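Local structure of FYVE-finger-containing Rab5 effector protein rabenosyn-5 (Homo sapiens, 1Z0J) at residues Asp19-Tyr24 with Thr41-Glu46. The protein probably acts as an effector of the small GTPase Rab5 and binds Rab proteins through a minimal helical domain. Residues are numbered along the deposited sequence; the frame is centred on the assembly and turned at random.
Sequences DNIKAY and TENLRE
Ile21 and Leu44 hold the nearest pair of CA atoms, 6.4 Å apart, between segments 19-24 and 41-46, which run nearly antiparallel with their axes at 163°. The axes approach to 9.7 Å, and no hydrogen bond links the two segments, so side-chain packing alone joins them here. Ile21 points toward the facing segment and sends its two branches to different neighbours. The methyl CG2, anti to the backbone N, rests on CB of Leu44 at 4.0 Å, the two side chains lying alongside and heading opposite ways. The other branch, CG1 and CD1, lies across the Asn43 side chain, roughly perpendicular to it, with CG1 3.4 Å from OD1.

Helices 11-30 and 34-54 form an antiparallel helical hairpin, and this contact sits near its middle. The side bearing Asn20, Ile21, Tyr24 and Asn43 meets the chain of another protein, probably the bound Rab GTPase, so this face is part of the recognition surface. There OD1 of Asn43 accepts a hydrogen bond from an aromatic side chain, which gives the oxygen of the buried Asn43 a polar partner although Ile21 offers it only carbon.

Leu44 leaves its backbone at an angle to helix 11-30, but with CG anti to the backbone N (chi1 -178°) its branched end swings inward. CD1 reaches the aliphatic stem of Lys22, 4.1 Å from CG, while Ile18 and Ile25 of the same helix also touch the leucine. Fully extended beyond CG, the lysine chain runs on past Leu44 CD1, its CE still 4.3 Å from that methyl.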
ATOM      1  N   ASP B  19      10.841   9.655  12.806  1.00 21.92           N
ATOM      2  CA  ASP B  19      10.286  10.974  13.088  1.00 23.87           C
ATOM      3  C   ASP B  19       8.899  11.155  12.453  1.00 24.47           C
ATOM      4  O   ASP B  19       8.017  11.752  13.062  1.00 22.27           O
ATOM      5  CB  ASP B  19      11.256  12.085  12.657  1.00 26.00           C
ATOM      6  CG  ASP B  19      12.475  12.197  13.575  1.00 28.76           C
ATOM      7  OD1 ASP B  19      12.509  11.524  14.629  1.00 29.50           O
ATOM      8  OD2 ASP B  19      13.403  12.965  13.240  1.00 31.61           O
ATOM      9  N   ASN B  20       8.700  10.612  11.249  1.00 19.91           N
ATOM     10  CA  ASN B  20       7.385  10.641  10.599  1.00 21.71           C
ATOM     11  C   ASN B  20       6.308   9.870  11.382  1.00 20.34           C
ATOM     12  O   ASN B  20       5.211  10.381  11.607  1.00 19.87           O
ATOM     13  CB  ASN B  20       7.496  10.125   9.158  1.00 19.13           C
ATOM     14  CG  ASN B  20       6.260  10.425   8.319  1.00 20.33           C
ATOM     15  OD1 ASN B  20       5.600  11.449   8.492  1.00 23.48           O
ATOM     16  ND2 ASN B  20       5.951   9.524   7.392  1.00 18.75           N
ATOM     17  N   ILE B  21       6.621   8.643  11.803  1.00 18.61           N
ATOM     18  CA  ILE B  21       5.688   7.848  12.613  1.00 19.93           C
ATOM     19  C   ILE B  21       5.414   8.501  13.979  1.00 21.11           C
ATOM     20  O   ILE B  21       4.282   8.461  14.466  1.00 20.46           O
ATOM     21  CB  ILE B  21       6.148   6.359  12.763  1.00 18.21           C
ATOM     22  CG1 ILE B  21       6.198   5.661  11.390  1.00 14.91           C
ATOM     23  CG2 ILE B  21       5.260   5.584  13.742  1.00 20.65           C
ATOM     24  CD1 ILE B  21       4.878   5.626  10.603  1.00 16.03           C
ATOM     25  N   LYS B  22       6.444   9.109  14.571  1.00 22.74           N
ATOM     26  CA  LYS B  22       6.286   9.895  15.803  1.00 24.84           C
ATOM     27  C   LYS B  22       5.309  11.055  15.615  1.00 26.09           C
ATOM     28  O   LYS B  22       4.568  11.392  16.532  1.00 25.91           O
ATOM     29  CB  LYS B  22       7.639  10.405  16.316  1.00 23.55           C
ATOM     30  CG  LYS B  22       8.450   9.348  17.054  1.00 28.82           C
ATOM     31  CD  LYS B  22       9.785   9.894  17.536  1.00 33.51           C
ATOM     32  CE  LYS B  22      10.567   8.827  18.291  1.00 37.43           C
ATOM     33  NZ  LYS B  22      11.850   9.350  18.841  1.00 41.46           N
ATOM     34  N   ALA B  23       5.314  11.658  14.427  1.00 24.34           N
ATOM     35  CA  ALA B  23       4.349  12.709  14.076  1.00 24.02           C
ATOM     36  C   ALA B  23       2.927  12.150  13.940  1.00 24.76           C
ATOM     37  O   ALA B  23       1.969  12.772  14.407  1.00 27.52           O
ATOM     38  CB  ALA B  23       4.778  13.443  12.806  1.00 25.17           C
ATOM     39  N   TYR B  24       2.795  10.975  13.315  1.00 23.56           N
ATOM     40  CA  TYR B  24       1.507  10.266  13.256  1.00 21.95           C
ATOM     41  C   TYR B  24       1.013   9.869  14.639  1.00 26.31           C
ATOM     42  O   TYR B  24      -0.188   9.906  14.901  1.00 25.96           O
ATOM     43  CB  TYR B  24       1.581   9.000  12.390  1.00 21.41           C
ATOM     44  CG  TYR B  24       1.397   9.210  10.904  1.00 17.33           C
ATOM     45  CD1 TYR B  24       2.439   8.939  10.022  1.00 18.84           C
ATOM     46  CD2 TYR B  24       0.187   9.664  10.381  1.00 18.49           C
ATOM     47  CE1 TYR B  24       2.287   9.119   8.652  1.00 18.73           C
ATOM     48  CE2 TYR B  24       0.024   9.854   9.006  1.00 18.59           C
ATOM     49  CZ  TYR B  24       1.081   9.580   8.156  1.00 16.07           C
ATOM     50  OH  TYR B  24       0.937   9.754   6.804  1.00 15.50           O
ATOM     51  N   THR B  41       2.434   2.655  17.063  1.00 20.26           N
ATOM     52  CA  THR B  41       3.456   2.351  18.066  1.00 20.19           C
ATOM     53  C   THR B  41       4.184   1.039  17.749  1.00 18.06           C
ATOM     54  O   THR B  41       5.406   0.942  17.930  1.00 20.46           O
ATOM     55  CB  THR B  41       2.848   2.367  19.487  1.00 19.47           C
ATOM     56  OG1 THR B  41       2.350   3.685  19.751  1.00 21.98           O
ATOM     57  CG2 THR B  41       3.885   2.002  20.549  1.00 24.04           C
ATOM     58  N   GLU B  42       3.448   0.050  17.251  1.00 17.84           N
ATOM     59  CA  GLU B  42       4.037  -1.212  16.793  1.00 20.43           C
ATOM     60  C   GLU B  42       5.020  -0.975  15.635  1.00 19.22           C
ATOM     61  O   GLU B  42       6.121  -1.533  15.612  1.00 18.86           O
ATOM     62  CB  GLU B  42       2.935  -2.191  16.369  1.00 20.63           C
ATOM     63  CG  GLU B  42       3.429  -3.530  15.833  1.00 24.70           C
ATOM     64  CD  GLU B  42       2.447  -4.190  14.876  1.00 31.64           C
ATOM     65  OE1 GLU B  42       1.231  -3.908  14.958  1.00 40.79           O
ATOM     66  OE2 GLU B  42       2.895  -4.996  14.033  1.00 41.25           O
ATOM     67  N   ASN B  43       4.621  -0.141  14.677  1.00 16.03           N
ATOM     68  CA  ASN B  43       5.506   0.213  13.566  1.00 15.91           C
ATOM     69  C   ASN B  43       6.751   0.961  14.052  1.00 15.27           C
ATOM     70  O   ASN B  43       7.866   0.702  13.589  1.00 14.88           O
ATOM     71  CB  ASN B  43       4.760   1.050  12.524  1.00 15.16           C
ATOM     72  CG  ASN B  43       5.555   1.210  11.256  1.00 13.44           C
ATOM     73  OD1 ASN B  43       6.001   2.302  10.921  1.00 13.58           O
ATOM     74  ND2 ASN B  43       5.765   0.104  10.552  1.00 15.54           N
ATOM     75  N   LEU B  44       6.560   1.885  14.985  1.00 16.11           N
ATOM     76  CA  LEU B  44       7.680   2.586  15.605  1.00 17.46           C
ATOM     77  C   LEU B  44       8.669   1.601  16.239  1.00 18.77           C
ATOM     78  O   LEU B  44       9.876   1.710  16.041  1.00 15.48           O
ATOM     79  CB  LEU B  44       7.186   3.600  16.648  1.00 18.20           C
ATOM     80  CG  LEU B  44       8.254   4.447  17.348  1.00 19.91           C
ATOM     81  CD1 LEU B  44       8.997   5.327  16.348  1.00 24.68           C
ATOM     82  CD2 LEU B  44       7.640   5.290  18.457  1.00 24.21           C
ATOM     83  N   ARG B  45       8.149   0.626  16.981  1.00 17.90           N
ATOM     84  CA  ARG B  45       8.989  -0.400  17.594  1.00 20.02           C
ATOM     85  C   ARG B  45       9.805  -1.157  16.545  1.00 18.18           C
ATOM     86  O   ARG B  45      10.997  -1.428  16.732  1.00 16.66           O
ATOM     87  CB  ARG B  45       8.137  -1.368  18.415  1.00 20.40           C
ATOM     88  CG  ARG B  45       7.650  -0.785  19.738  1.00 24.85           C
ATOM     89  CD  ARG B  45       7.097  -1.870  20.647  1.00 28.28           C
ATOM     90  NE  ARG B  45       6.233  -1.326  21.693  1.00 33.65           N
ATOM     91  CZ  ARG B  45       4.902  -1.340  21.658  1.00 36.25           C
ATOM     92  NH1 ARG B  45       4.258  -1.870  20.626  1.00 40.74           N
ATOM     93  NH2 ARG B  45       4.210  -0.819  22.663  1.00 38.85           N
ATOM     94  N   GLU B  46       9.169  -1.472  15.424  1.00 16.77           N
ATOM     95  CA  GLU B  46       9.833  -2.202  14.349  1.00 17.36           C
ATOM     96  C   GLU B  46      10.926  -1.383  13.664  1.00 14.88           C
ATOM     97  O   GLU B  46      12.000  -1.908  13.354  1.00 16.96           O
ATOM     98  CB  GLU B  46       8.805  -2.733  13.348  1.00 20.71           C
ATOM     99  CG  GLU B  46       8.071  -3.963  13.885  1.00 27.17           C
ATOM    100  CD  GLU B  46       6.615  -4.039  13.466  1.00 33.04           C
ATOM    101  OE1 GLU B  46       6.228  -3.373  12.483  1.00 36.17           O
ATOM    102  OE2 GLU B  46       5.854  -4.780  14.128  1.00 36.42           O
TER